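Local coordinates for protein SusD homolog (Bacteroides thetaiotaomicron, PDB 3SGH) that probably binds glycans at the outer membrane, as a SusD-like lipoprotein that would hand them to a partner transporter for uptake, at residues Arg266-Phe271 against Gln413-Tyr419; Ser222-Tyr228 against Leu350-Glu354; Arg198-Glu203 against Leu489-Met493; Gly451-Arg455 against Ala492-Asn496. All blocks are in the same frame, centred on the assembly; numbering follows the deposited sequence.

Contact 1 of 4, residues Arg266-Phe271 against Gln413-Tyr419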
loop_
_atom_site.group_PDB
_atom_site.type_symbol
_atom_site.label_atom_id
_atom_site.label_comp_id
_atom_site.label_asym_id
_atom_site.label_seq_id
_atom_site.Cartn_x
_atom_site.Cartn_y
_atom_site.Cartn_z
ATOM N N ARG A 266 -9.895 -3.954 -17.289
ATOM C CA ARG A 266 -8.712 -4.466 -16.602
ATOM C C ARG A 266 -8.933 -5.792 -15.897
ATOM O O ARG A 266 -7.958 -6.389 -15.459
ATOM C CB ARG A 266 -8.197 -3.419 -15.619
ATOM C CG ARG A 266 -7.578 -2.233 -16.355
ATOM C CD ARG A 266 -7.338 -1.071 -15.358
ATOM N NE ARG A 266 -8.618 -0.506 -14.979
ATOM C CZ ARG A 266 -8.766 0.683 -14.399
ATOM N NH1 ARG A 266 -7.695 1.426 -14.058
ATOM N NH2 ARG A 266 -9.984 1.122 -14.158
ATOM N N ARG A 267 -10.183 -6.250 -15.746
ATOM C CA ARG A 267 -10.444 -7.503 -15.048
ATOM C C ARG A 267 -9.555 -8.686 -15.489
ATOM O O ARG A 267 -8.921 -9.308 -14.627
ATOM C CB ARG A 267 -11.926 -7.861 -15.062
ATOM C CG ARG A 267 -12.790 -6.959 -14.117
ATOM C CD ARG A 267 -14.281 -7.253 -14.292
ATOM N NE ARG A 267 -14.696 -6.935 -15.652
ATOM C CZ ARG A 267 -15.877 -7.220 -16.164
ATOM N NH1 ARG A 267 -16.784 -7.875 -15.433
ATOM N NH2 ARG A 267 -16.149 -6.896 -17.421
ATOM N N PRO A 268 -9.477 -8.987 -16.808
ATOM C CA PRO A 268 -8.642 -10.108 -17.240
ATOM C C PRO A 268 -7.149 -9.923 -17.023
ATOM O O PRO A 268 -6.403 -10.932 -17.016
ATOM C CB PRO A 268 -8.947 -10.252 -18.738
ATOM C CG PRO A 268 -9.537 -8.959 -19.150
ATOM C CD PRO A 268 -10.298 -8.480 -17.911
ATOM N N ALA A 269 -6.711 -8.669 -16.814
ATOM C CA ALA A 269 -5.303 -8.396 -16.493
ATOM C C ALA A 269 -5.013 -8.521 -14.976
ATOM O O ALA A 269 -3.856 -8.627 -14.554
ATOM C CB ALA A 269 -4.941 -7.053 -16.991
ATOM N N TYR A 270 -6.070 -8.480 -14.182
ATOM C CA TYR A 270 -5.983 -8.458 -12.709
ATOM C C TYR A 270 -6.283 -9.801 -12.043
ATOM O O TYR A 270 -5.678 -10.108 -11.017
ATOM C CB TYR A 270 -6.973 -7.437 -12.161
ATOM C CG TYR A 270 -6.540 -5.974 -12.177
ATOM C CD1 TYR A 270 -5.638 -5.482 -13.098
ATOM C CD2 TYR A 270 -7.104 -5.054 -11.273
ATOM C CE1 TYR A 270 -5.278 -4.147 -13.085
ATOM C CE2 TYR A 270 -6.765 -3.730 -11.282
ATOM C CZ TYR A 270 -5.853 -3.271 -12.182
ATOM O OH TYR A 270 -5.511 -1.948 -12.144
ATOM N N PHE A 271 -7.204 -10.561 -12.639
ATOM C CA PHE A 271 -7.798 -11.745 -12.002
ATOM C C PHE A 271 -7.973 -12.898 -13.015
ATOM O O PHE A 271 -8.032 -12.669 -14.238
ATOM C CB PHE A 271 -9.206 -11.422 -11.483
ATOM C CG PHE A 271 -9.328 -10.150 -10.704
ATOM C CD1 PHE A 271 -8.592 -9.965 -9.554
ATOM C CD2 PHE A 271 -10.217 -9.158 -11.106
ATOM C CE1 PHE A 271 -8.721 -8.795 -8.837
ATOM C CE2 PHE A 271 -10.341 -7.951 -10.383
ATOM C CZ PHE A 271 -9.602 -7.780 -9.273
ATOM N N GLN A 413 -10.777 5.306 -8.594
ATOM C CA GLN A 413 -9.941 4.929 -9.751
ATOM C C GLN A 413 -8.465 4.776 -9.333
ATOM O O GLN A 413 -7.763 3.915 -9.832
ATOM C CB GLN A 413 -10.102 5.896 -10.918
ATOM C CG GLN A 413 -11.451 5.786 -11.568
ATOM C CD GLN A 413 -11.643 4.440 -12.286
ATOM O OE1 GLN A 413 -10.705 3.884 -12.782
ATOM N NE2 GLN A 413 -12.859 3.924 -12.296
ATOM N N LYS A 414 -8.012 5.590 -8.392
ATOM C CA LYS A 414 -6.640 5.415 -7.906
ATOM C C LYS A 414 -6.459 4.024 -7.300
ATOM O O LYS A 414 -5.424 3.343 -7.502
ATOM C CB LYS A 414 -6.296 6.473 -6.876
ATOM C CG LYS A 414 -4.918 6.317 -6.244
ATOM C CD LYS A 414 -4.792 7.331 -5.079
ATOM C CE LYS A 414 -3.544 7.208 -4.276
ATOM N NZ LYS A 414 -3.595 8.056 -3.058
ATOM N N TRP A 415 -7.459 3.622 -6.508
ATOM C CA TRP A 415 -7.440 2.344 -5.809
ATOM C C TRP A 415 -7.470 1.173 -6.788
ATOM O O TRP A 415 -6.699 0.218 -6.637
ATOM C CB TRP A 415 -8.597 2.314 -4.834
ATOM C CG TRP A 415 -8.908 0.975 -4.271
ATOM C CD1 TRP A 415 -8.136 0.231 -3.425
ATOM C CD2 TRP A 415 -10.128 0.271 -4.447
ATOM N NE1 TRP A 415 -8.825 -0.905 -3.058
ATOM C CE2 TRP A 415 -10.040 -0.912 -3.707
ATOM C CE3 TRP A 415 -11.290 0.515 -5.183
ATOM C CZ2 TRP A 415 -11.068 -1.835 -3.682
ATOM C CZ3 TRP A 415 -12.317 -0.386 -5.107
ATOM C CH2 TRP A 415 -12.202 -1.535 -4.381
ATOM N N ILE A 416 -8.250 1.310 -7.863
ATOM C CA ILE A 416 -8.297 0.274 -8.882
ATOM C C ILE A 416 -6.963 0.204 -9.611
ATOM O O ILE A 416 -6.432 -0.873 -9.844
ATOM C CB ILE A 416 -9.423 0.529 -9.911
ATOM C CG1 ILE A 416 -10.743 0.343 -9.214
ATOM C CG2 ILE A 416 -9.336 -0.458 -11.103
ATOM C CD1 ILE A 416 -11.984 0.849 -10.079
ATOM N N ALA A 417 -6.371 1.368 -9.878
ATOM C CA ALA A 417 -5.111 1.460 -10.622
ATOM C C ALA A 417 -3.905 0.882 -9.843
ATOM O O ALA A 417 -3.044 0.208 -10.438
ATOM C CB ALA A 417 -4.806 2.895 -11.031
ATOM N N CYS A 418 -3.819 1.188 -8.539
ATOM C CA CYS A 418 -2.663 0.791 -7.740
ATOM C C CYS A 418 -2.924 -0.611 -7.250
ATOM O O CYS A 418 -3.407 -0.800 -6.147
ATOM C CB CYS A 418 -2.459 1.771 -6.598
ATOM S SG CYS A 418 -2.029 3.461 -7.243
ATOM N N TYR A 419 -2.652 -1.597 -8.111
ATOM C CA TYR A 419 -3.009 -2.983 -7.854
ATOM C C TYR A 419 -1.910 -3.916 -8.329
ATOM O O TYR A 419 -1.379 -3.734 -9.466
ATOM C CB TYR A 419 -4.338 -3.380 -8.563
ATOM C CG TYR A 419 -4.563 -4.876 -8.633
ATOM C CD1 TYR A 419 -5.187 -5.554 -7.579
ATOM C CD2 TYR A 419 -4.161 -5.622 -9.746
ATOM C CE1 TYR A 419 -5.350 -6.893 -7.592
ATOM C CE2 TYR A 419 -4.322 -6.991 -9.764
ATOM C CZ TYR A 419 -4.929 -7.607 -8.695
ATOM O OH TYR A 419 -5.094 -8.944 -8.696
HETATM O O HOH W 1 -8.006 3.901 -12.609
HETATM O O HOH W 2 -3.152 -0.374 -12.936
#
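Tyr-270 and Tyr-419 stack on each other, and each sends its hydroxyl past the stack to a backbone carbonyl of the opposite segment. The offset stack has its centroids 4.1 Å apart and planes at 16°, and the two side chains run in opposite directions, which carries their hydroxyls to opposite ends of the pair. Tyr-419 OH donates to Tyr-270 O at 2.7 Å, tilted from the carbonyl plane; Tyr-270 OH donates to Ile-416 O, also 2.7 Å, from above the carbonyl plane. That second carbonyl belongs to the last turn of helix 403-417, where a water donates to both Tyr-270 OH and Ala-417 O. Phe-271 completes an aromatic cluster, its CE1 lying 3.6 Å from Tyr-419 OH.

Beside the rings, the Arg-266 guanidinium lies nearly coplanar with the Gln-413 amide. NH2 gives an almost straight bond (172°) to a lone pair of Gln-413 OE1 at 3.2 Å, and Ile-416 CG2 sits over the guanidinium face. A water accepting from NH1 donates to Gln-413 OE1 and O. The bend at chi3 (-71°) turns the arginine's end to this position, where Asp-264 and Ser-351 also hold it; Gln-413 NE2 is bonded to Tyr-363. Helix 253-261 packs on the aromatic cluster through Val-256 and Leu-255, while helix 340-354 touches Arg-266, Tyr-270 and Ala-417.

Contact 2 of 4, residues Ser222-Tyr228 against Leu350-Glu354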
loop_
_atom_site.group_PDB
_atom_site.type_symbol
_atom_site.label_atom_id
_atom_site.label_comp_id
_atom_site.label_asym_id
_atom_site.label_seq_id
_atom_site.Cartn_x
_atom_site.Cartn_y
_atom_site.Cartn_z
ATOM N N SER A 222 5.255 8.466 -17.001
ATOM C CA SER A 222 4.938 7.457 -18.014
ATOM C C SER A 222 5.158 6.055 -17.483
ATOM O O SER A 222 5.864 5.858 -16.466
ATOM C CB SER A 222 5.815 7.656 -19.247
ATOM O OG SER A 222 7.175 7.431 -18.939
ATOM N N VAL A 223 4.566 5.075 -18.153
ATOM C CA VAL A 223 4.649 3.668 -17.690
ATOM C C VAL A 223 6.082 3.148 -17.557
ATOM O O VAL A 223 6.342 2.300 -16.702
ATOM C CB VAL A 223 3.772 2.696 -18.532
ATOM C CG1 VAL A 223 2.305 3.050 -18.370
ATOM C CG2 VAL A 223 4.183 2.684 -20.000
ATOM N N GLY A 224 7.010 3.676 -18.354
ATOM C CA GLY A 224 8.430 3.298 -18.255
ATOM C C GLY A 224 9.086 3.739 -16.956
ATOM O O GLY A 224 10.189 3.328 -16.635
ATOM N N ASP A 225 8.407 4.604 -16.218
ATOM C CA ASP A 225 8.895 5.073 -14.946
ATOM C C ASP A 225 8.540 4.160 -13.752
ATOM O O ASP A 225 9.131 4.273 -12.661
ATOM C CB ASP A 225 8.323 6.469 -14.661
ATOM C CG ASP A 225 8.780 7.533 -15.659
ATOM O OD1 ASP A 225 9.816 7.355 -16.305
ATOM O OD2 ASP A 225 8.092 8.593 -15.791
ATOM N N SER A 226 7.551 3.294 -13.939
ATOM C CA SER A 226 7.052 2.455 -12.867
ATOM C C SER A 226 8.136 1.542 -12.337
ATOM O O SER A 226 9.002 1.097 -13.092
ATOM C CB SER A 226 5.881 1.604 -13.375
ATOM O OG SER A 226 4.769 2.478 -13.734
ATOM N N SER A 227 8.067 1.240 -11.046
ATOM C CA SER A 227 9.038 0.380 -10.383
ATOM C C SER A 227 8.480 -0.999 -10.114
ATOM O O SER A 227 7.403 -1.134 -9.457
ATOM C CB SER A 227 9.447 0.982 -9.031
ATOM O OG SER A 227 10.347 0.114 -8.370
ATOM N N TYR A 228 9.241 -1.992 -10.573
ATOM C CA TYR A 228 9.000 -3.425 -10.292
ATOM C C TYR A 228 10.277 -4.128 -9.760
ATOM O O TYR A 228 11.388 -3.766 -10.137
ATOM C CB TYR A 228 8.625 -4.143 -11.543
ATOM C CG TYR A 228 7.297 -3.786 -12.165
ATOM C CD1 TYR A 228 7.200 -2.704 -13.026
ATOM C CD2 TYR A 228 6.180 -4.579 -11.974
ATOM C CE1 TYR A 228 5.983 -2.366 -13.627
ATOM C CE2 TYR A 228 4.978 -4.297 -12.630
ATOM C CZ TYR A 228 4.892 -3.179 -13.444
ATOM O OH TYR A 228 3.716 -2.859 -14.078
ATOM N N LEU A 350 -2.929 5.802 -17.853
ATOM C CA LEU A 350 -1.671 5.164 -17.451
ATOM C C LEU A 350 -1.890 3.762 -16.903
ATOM O O LEU A 350 -1.087 2.869 -17.100
ATOM C CB LEU A 350 -0.939 5.991 -16.375
ATOM C CG LEU A 350 -0.188 7.197 -16.925
ATOM C CD1 LEU A 350 0.340 7.910 -15.713
ATOM C CD2 LEU A 350 0.929 6.744 -17.870
ATOM N N SER A 351 -2.973 3.592 -16.160
ATOM C CA SER A 351 -3.292 2.309 -15.536
ATOM C C SER A 351 -3.614 1.283 -16.598
ATOM O O SER A 351 -3.140 0.140 -16.548
ATOM C CB SER A 351 -4.516 2.511 -14.641
ATOM O OG SER A 351 -4.935 1.286 -14.093
ATOM N N PHE A 352 -4.449 1.663 -17.559
ATOM C CA PHE A 352 -4.730 0.800 -18.685
ATOM C C PHE A 352 -3.444 0.464 -19.425
ATOM O O PHE A 352 -3.173 -0.699 -19.681
ATOM C CB PHE A 352 -5.696 1.435 -19.676
ATOM C CG PHE A 352 -7.159 1.278 -19.320
ATOM C CD1 PHE A 352 -7.675 1.714 -18.108
ATOM C CD2 PHE A 352 -8.036 0.710 -20.213
ATOM C CE1 PHE A 352 -9.051 1.579 -17.828
ATOM C CE2 PHE A 352 -9.391 0.626 -19.920
ATOM C CZ PHE A 352 -9.882 1.036 -18.738
ATOM N N GLU A 353 -2.655 1.496 -19.736
ATOM C CA GLU A 353 -1.415 1.305 -20.440
ATOM C C GLU A 353 -0.456 0.366 -19.699
ATOM O O GLU A 353 0.160 -0.506 -20.306
ATOM C CB GLU A 353 -0.721 2.652 -20.728
ATOM C CG GLU A 353 0.464 2.461 -21.663
ATOM C CD GLU A 353 1.183 3.761 -21.983
ATOM O OE1 GLU A 353 0.813 4.804 -21.379
ATOM O OE2 GLU A 353 2.126 3.709 -22.817
ATOM N N GLU A 354 -0.299 0.581 -18.400
ATOM C CA GLU A 354 0.578 -0.230 -17.574
ATOM C C GLU A 354 0.291 -1.724 -17.730
ATOM O O GLU A 354 1.230 -2.544 -17.728
ATOM C CB GLU A 354 0.365 0.141 -16.108
ATOM C CG GLU A 354 1.325 -0.474 -15.124
ATOM C CD GLU A 354 2.695 0.194 -15.164
ATOM O OE1 GLU A 354 2.754 1.451 -15.238
ATOM O OE2 GLU A 354 3.703 -0.540 -15.078
HETATM O O HOH W 3 3.061 6.063 -20.584
HETATM O O HOH W 4 5.683 -0.411 -16.807
#
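The C-terminal turn of helix 340-354 meets the 3-10 turn 223-225 through Val-223, while its Glu-354 carboxylate takes hydroxyl bonds from the residue just after that turn and from the start of strand 227-229. Ser-226 OG donates to Glu-354 OE1 at 2.7 Å, on the syn side but tilted out of the carboxylate plane. Tyr-228 OH donates to Glu-354 OE2 at 2.5 Å, a short bond that meets the anti side and lies near the plane of the phenol ring. Glu-354 leaves the helix with CG anti to its backbone N (chi1 -172°) and then bends at chi2 (75°), which brings both oxygens round to the serine and the tyrosine. A water adds a further donor to OE2 and bonds Val-223 O. With several donors gathered on it, the carboxylate is likely to stay ionised.

Strand 227-229 pairs antiparallel with strand 314-317, and the turn that leads into it is closed by the bond from Asp-225 N to Ser-222 O. Asp-225 OD2 accepts from Ser-222 N, and OD1 forms a salt bridge with Lys-186, which ties the turn toward helix 181-198.

Val-223 brings the apolar part of the contact, its CG1 lying over the helix, 4.0 Å from Leu-350 CD2. Its methyls also pack against the two glutamates, CG1 3.5 Å from Glu-354 OE1 and CG2 3.6 Å from Glu-353 OE2. The extended Glu-353 chain crosses the valine obliquely, and its OE1 accepts from a water that accepts from Val-223 N. Ser-226 OG also bonds Ala-319 N, at the start of helix 319-331.

Contact 3 of 4, residues Arg198-Glu203 against Leu489-Met493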
loop_
_atom_site.group_PDB
_atom_site.type_symbol
_atom_site.label_atom_id
_atom_site.label_comp_id
_atom_site.label_asym_id
_atom_site.label_seq_id
_atom_site.Cartn_x
_atom_site.Cartn_y
_atom_site.Cartn_z
ATOM N N ARG A 198 -0.635 11.702 2.372
ATOM C CA ARG A 198 -1.068 10.877 3.510
ATOM C C ARG A 198 -1.216 11.665 4.792
ATOM O O ARG A 198 -2.140 11.375 5.596
ATOM C CB ARG A 198 -0.140 9.716 3.724
ATOM C CG ARG A 198 -0.711 8.783 4.818
ATOM C CD ARG A 198 -0.333 7.447 4.696
ATOM N NE ARG A 198 -0.656 6.876 3.406
ATOM C CZ ARG A 198 -0.018 5.815 2.952
ATOM N NH1 ARG A 198 0.923 5.234 3.716
ATOM N NH2 ARG A 198 -0.317 5.314 1.746
ATOM N N ILE A 199 -0.303 12.632 5.001
ATOM C CA ILE A 199 -0.365 13.511 6.181
ATOM C C ILE A 199 -1.113 14.854 6.005
ATOM O O ILE A 199 -1.094 15.716 6.943
ATOM C CB ILE A 199 1.025 13.711 6.820
ATOM C CG1 ILE A 199 1.949 14.559 5.942
ATOM C CG2 ILE A 199 1.690 12.355 7.152
ATOM C CD1 ILE A 199 3.039 15.259 6.792
ATOM N N SER A 200 -1.847 14.975 4.888
ATOM C CA SER A 200 -2.401 16.247 4.452
ATOM C C SER A 200 -3.629 16.627 5.262
ATOM O O SER A 200 -3.978 17.823 5.352
ATOM C CB SER A 200 -2.722 16.242 2.968
ATOM O OG SER A 200 -3.701 15.285 2.632
ATOM N N GLY A 201 -4.277 15.626 5.872
ATOM C CA GLY A 201 -5.458 15.908 6.704
ATOM C C GLY A 201 -5.035 16.563 8.009
ATOM O O GLY A 201 -5.634 17.570 8.477
ATOM N N VAL A 202 -3.996 15.993 8.618
ATOM C CA VAL A 202 -3.526 16.472 9.922
ATOM C C VAL A 202 -2.630 17.681 9.807
ATOM O O VAL A 202 -2.715 18.552 10.656
ATOM C CB VAL A 202 -2.817 15.350 10.736
ATOM C CG1 VAL A 202 -1.589 14.774 9.977
ATOM C CG2 VAL A 202 -2.435 15.836 12.185
ATOM N N GLU A 203 -1.823 17.775 8.744
ATOM C CA GLU A 203 -0.948 18.938 8.501
ATOM C C GLU A 203 -1.087 19.524 7.088
ATOM O O GLU A 203 -0.205 19.333 6.208
ATOM C CB GLU A 203 0.510 18.584 8.797
ATOM C CG GLU A 203 0.794 18.307 10.266
ATOM C CD GLU A 203 2.262 18.282 10.588
ATOM O OE1 GLU A 203 3.039 17.831 9.717
ATOM O OE2 GLU A 203 2.648 18.694 11.709
ATOM N N LEU A 489 -4.378 6.391 14.030
ATOM C CA LEU A 489 -3.115 7.043 13.753
ATOM C C LEU A 489 -3.240 8.572 13.584
ATOM O O LEU A 489 -4.314 9.112 13.335
ATOM C CB LEU A 489 -2.479 6.396 12.537
ATOM C CG LEU A 489 -2.170 4.910 12.722
ATOM C CD1 LEU A 489 -1.391 4.351 11.540
ATOM C CD2 LEU A 489 -1.380 4.642 14.034
ATOM N N TRP A 490 -2.091 9.241 13.638
ATOM C CA TRP A 490 -2.027 10.697 13.757
ATOM C C TRP A 490 -2.657 11.379 12.518
ATOM O O TRP A 490 -3.336 12.419 12.619
ATOM C CB TRP A 490 -0.555 11.067 13.908
ATOM C CG TRP A 490 -0.196 12.482 13.795
ATOM C CD1 TRP A 490 -0.455 13.486 14.709
ATOM C CD2 TRP A 490 0.625 13.072 12.778
ATOM N NE1 TRP A 490 0.130 14.663 14.274
ATOM C CE2 TRP A 490 0.774 14.428 13.092
ATOM C CE3 TRP A 490 1.221 12.585 11.626
ATOM C CZ2 TRP A 490 1.501 15.315 12.273
ATOM C CZ3 TRP A 490 1.936 13.467 10.819
ATOM C CH2 TRP A 490 2.058 14.801 11.140
ATOM N N TRP A 491 -2.425 10.770 11.365
ATOM C CA TRP A 491 -2.879 11.276 10.079
ATOM C C TRP A 491 -4.253 10.752 9.675
ATOM O O TRP A 491 -4.813 11.244 8.694
ATOM C CB TRP A 491 -1.885 10.920 8.971
ATOM C CG TRP A 491 -1.524 9.444 8.934
ATOM C CD1 TRP A 491 -0.459 8.860 9.523
ATOM C CD2 TRP A 491 -2.259 8.376 8.281
ATOM N NE1 TRP A 491 -0.463 7.489 9.280
ATOM C CE2 TRP A 491 -1.544 7.178 8.509
ATOM C CE3 TRP A 491 -3.412 8.328 7.496
ATOM C CZ2 TRP A 491 -1.984 5.944 8.036
ATOM C CZ3 TRP A 491 -3.842 7.100 6.997
ATOM C CH2 TRP A 491 -3.145 5.925 7.283
ATOM N N ALA A 492 -4.807 9.793 10.421
ATOM C CA ALA A 492 -6.088 9.168 10.026
ATOM C C ALA A 492 -7.233 10.063 10.435
ATOM O O ALA A 492 -7.117 10.823 11.398
ATOM C CB ALA A 492 -6.258 7.799 10.699
HETATM N N MSE A 493 -8.362 9.952 9.739
HETATM C CA MSE A 493 -9.576 10.654 10.133
HETATM C C MSE A 493 -10.100 10.036 11.436
HETATM O O MSE A 493 -10.119 8.832 11.587
HETATM C CB MSE A 493 -10.643 10.518 9.044
HETATM C CG MSE A 493 -11.897 11.248 9.403
HETATM SE SE MSE A 493 -13.074 11.391 7.856
HETATM C CE MSE A 493 -12.970 9.633 7.095
HETATM O O HOH W 5 -3.735 13.167 7.103
#
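Two consecutive tryptophans of a type I beta turn, Leu-489 to Ala-492, press on the linker between helices 181-198 and 204-217, in the helix-rich SusD fold. The main interaction is CH-pi. Val-202 CG1 stands over the six-membered ring of Trp-490, 3.6 Å from its centroid and almost on the ring normal, and CG2 of the same valine lies over the five-membered part, 3.5 Å from Trp-490 NE1. The aliphatic part of Arg-198 lies over one face of Trp-491, the two side chains pointing the same way, with CD 3.9 Å from the six-membered centroid. The guanidinium lies beyond, its NH1 bonded to Ser-118 OG, so any cation-pi attraction is long and weak at most. Leu-489 and Ala-492 take the other face of Trp-491.

Apolar contacts fill in around the rings: Ile-199 CG2 touches Trp-490 CZ3 at 3.8 Å. Glu-203 crosses Trp-490 at about a right angle and brings OE1 to the ring edge, 3.5 Å from CH2; His-145 and Gln-141 bind its two oxygens. With an alanine at Trp-490, both Val-202 methyls would probably lose the indole they rest on, and a gap would open beside Ile-199 and Glu-203.

The polar link between the segments is a water. It donates to Arg-198 O and to Trp-491 O, and accepts from Gly-201 N at 2.8 Å.

Contact 4 of 4, residues Gly451-Arg455 against Ala492-Asn496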
loop_
_atom_site.group_PDB
_atom_site.type_symbol
_atom_site.label_atom_id
_atom_site.label_comp_id
_atom_site.label_asym_id
_atom_site.label_seq_id
_atom_site.Cartn_x
_atom_site.Cartn_y
_atom_site.Cartn_z
ATOM N N GLY A 451 -18.038 -0.332 10.790
ATOM C CA GLY A 451 -18.110 0.945 10.090
ATOM C C GLY A 451 -16.750 1.513 9.711
ATOM O O GLY A 451 -16.597 2.089 8.642
ATOM N N ARG A 452 -15.774 1.366 10.606
ATOM C CA ARG A 452 -14.464 1.982 10.421
ATOM C C ARG A 452 -13.329 0.975 10.290
ATOM O O ARG A 452 -12.238 1.342 9.834
ATOM C CB ARG A 452 -14.180 2.933 11.589
ATOM C CG ARG A 452 -15.319 3.990 11.722
ATOM C CD ARG A 452 -15.055 5.013 12.742
ATOM N NE ARG A 452 -13.963 5.914 12.407
ATOM C CZ ARG A 452 -12.807 6.026 13.083
ATOM N NH1 ARG A 452 -12.534 5.285 14.148
ATOM N NH2 ARG A 452 -11.922 6.925 12.704
ATOM N N GLY A 453 -13.593 -0.253 10.727
ATOM C CA GLY A 453 -12.631 -1.336 10.627
ATOM C C GLY A 453 -11.477 -1.216 11.628
ATOM O O GLY A 453 -11.518 -0.398 12.568
ATOM N N GLN A 454 -10.449 -2.021 11.400
ATOM C CA GLN A 454 -9.208 -1.950 12.172
ATOM C C GLN A 454 -8.489 -0.678 11.781
ATOM O O GLN A 454 -8.467 -0.325 10.632
ATOM C CB GLN A 454 -8.320 -3.183 11.915
ATOM C CG GLN A 454 -7.025 -3.140 12.724
ATOM C CD GLN A 454 -6.433 -4.507 13.020
ATOM O OE1 GLN A 454 -7.107 -5.553 12.872
ATOM N NE2 GLN A 454 -5.156 -4.518 13.483
ATOM N N ARG A 455 -7.924 0.035 12.745
ATOM C CA ARG A 455 -7.412 1.378 12.514
ATOM C C ARG A 455 -5.860 1.420 12.476
ATOM O O ARG A 455 -5.283 2.347 11.912
ATOM C CB ARG A 455 -7.987 2.322 13.532
ATOM C CG ARG A 455 -9.491 2.340 13.581
ATOM C CD ARG A 455 -10.192 2.669 12.238
ATOM N NE ARG A 455 -9.856 4.013 11.753
ATOM C CZ ARG A 455 -10.273 4.558 10.604
ATOM N NH1 ARG A 455 -11.019 3.874 9.753
ATOM N NH2 ARG A 455 -9.945 5.809 10.284
ATOM N N ALA A 492 -4.807 9.793 10.421
ATOM C CA ALA A 492 -6.088 9.168 10.026
ATOM C C ALA A 492 -7.233 10.063 10.435
ATOM O O ALA A 492 -7.117 10.823 11.398
ATOM C CB ALA A 492 -6.258 7.799 10.699
HETATM N N MSE A 493 -8.362 9.952 9.739
HETATM C CA MSE A 493 -9.576 10.654 10.133
HETATM C C MSE A 493 -10.100 10.036 11.436
HETATM O O MSE A 493 -10.119 8.832 11.587
HETATM C CB MSE A 493 -10.643 10.518 9.044
HETATM C CG MSE A 493 -11.897 11.248 9.403
HETATM SE SE MSE A 493 -13.074 11.391 7.856
HETATM C CE MSE A 493 -12.970 9.633 7.095
ATOM N N LYS A 494 -10.437 10.878 12.397
ATOM C CA LYS A 494 -10.905 10.409 13.689
ATOM C C LYS A 494 -12.399 10.213 13.648
ATOM O O LYS A 494 -13.047 10.601 12.670
ATOM C CB LYS A 494 -10.524 11.409 14.781
ATOM C CG LYS A 494 -9.036 11.764 14.854
ATOM C CD LYS A 494 -8.135 10.554 14.903
ATOM C CE LYS A 494 -6.690 10.941 15.137
ATOM N NZ LYS A 494 -6.071 11.555 13.887
ATOM N N GLU A 495 -12.925 9.625 14.713
ATOM C CA GLU A 495 -14.343 9.262 14.804
ATOM C C GLU A 495 -15.267 10.420 14.502
ATOM O O GLU A 495 -16.294 10.239 13.845
ATOM C CB GLU A 495 -14.668 8.670 16.178
ATOM C CG GLU A 495 -14.268 7.197 16.332
ATOM C CD GLU A 495 -14.751 6.581 17.672
ATOM O OE1 GLU A 495 -15.251 7.344 18.525
ATOM O OE2 GLU A 495 -14.615 5.342 17.871
ATOM N N ASN A 496 -14.882 11.608 14.965
ATOM C CA ASN A 496 -15.683 12.817 14.764
ATOM C C ASN A 496 -15.424 13.578 13.478
ATOM O O ASN A 496 -15.904 14.703 13.314
ATOM C CB ASN A 496 -15.510 13.737 15.970
ATOM C CG ASN A 496 -14.159 14.455 15.991
ATOM O OD1 ASN A 496 -13.243 14.193 15.173
ATOM N ND2 ASN A 496 -14.041 15.392 16.923
HETATM O O HOH W 6 -14.216 3.674 15.856
#
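The Arg-452 guanidinium is sandwiched: Glu-495 CG lies 3.3 Å above one face, toward the rim, and Arg-455 NE lies 3.4 Å from the other. At its edge, near the plane, are the Met-493 carbonyl, with NH2 2.9 Å from Met-493 O, and a water that accepts from NH1. Asp-488 forms salt bridges with both arginines, Arg-452 NH2 at OD2 and Arg-455 NE at OD1, which probably offsets the two charges lying so close.

Arg-455 is folded back on itself by bends at chi2 and chi3 (-56° and -62°), which lets NH1 donate to Arg-452 O at 2.8 Å, in the guanidinium plane. Its NH2 gives only a weak, bent bond to Met-493 O, 3.3 Å away at 120°.

Glu-495 crosses Arg-452 at about a right angle with its carboxylate nearly perpendicular to the guanidinium. Arg-452 NH1 stays 4.3 Å from Glu-495 OE2, and the water between them, which donates to OE2, makes the link. A leucine at Arg-452 would probably leave Asp-488 OD2 without this charge partner and break the water link to Glu-495.

The contact joins the loop between helices 424-432 and 461-466 to the C-terminal loop after helix 468-477. Helix 424-432 lies beside both, Arg-430 bonding to Arg-455 O and to the Met-493 backbone.

Contact 1 is the most deeply buried, with every touching residue enclosed, and relies on stacked rings and phenol-to-carbonyl bonds. Contacts 2, 3 and 4 are partly buried; bridging waters occur in all four. Contacts 1 and 2 touch, since Ser-351 of helix 340-354 bonds Arg-266 NH1; contact 2 otherwise relies on a carboxylate gripped by hydroxyls. Contacts 3 and 4 share Ala-492 and Met-493, and Lys-494 NZ reaches back to Leu-489 O, yet the first is mainly indole packing and the second arginine chemistry around Asp-488. Contacts 2 and 4 lie on opposite sides of the chain's centre, their centres 32 Å apart.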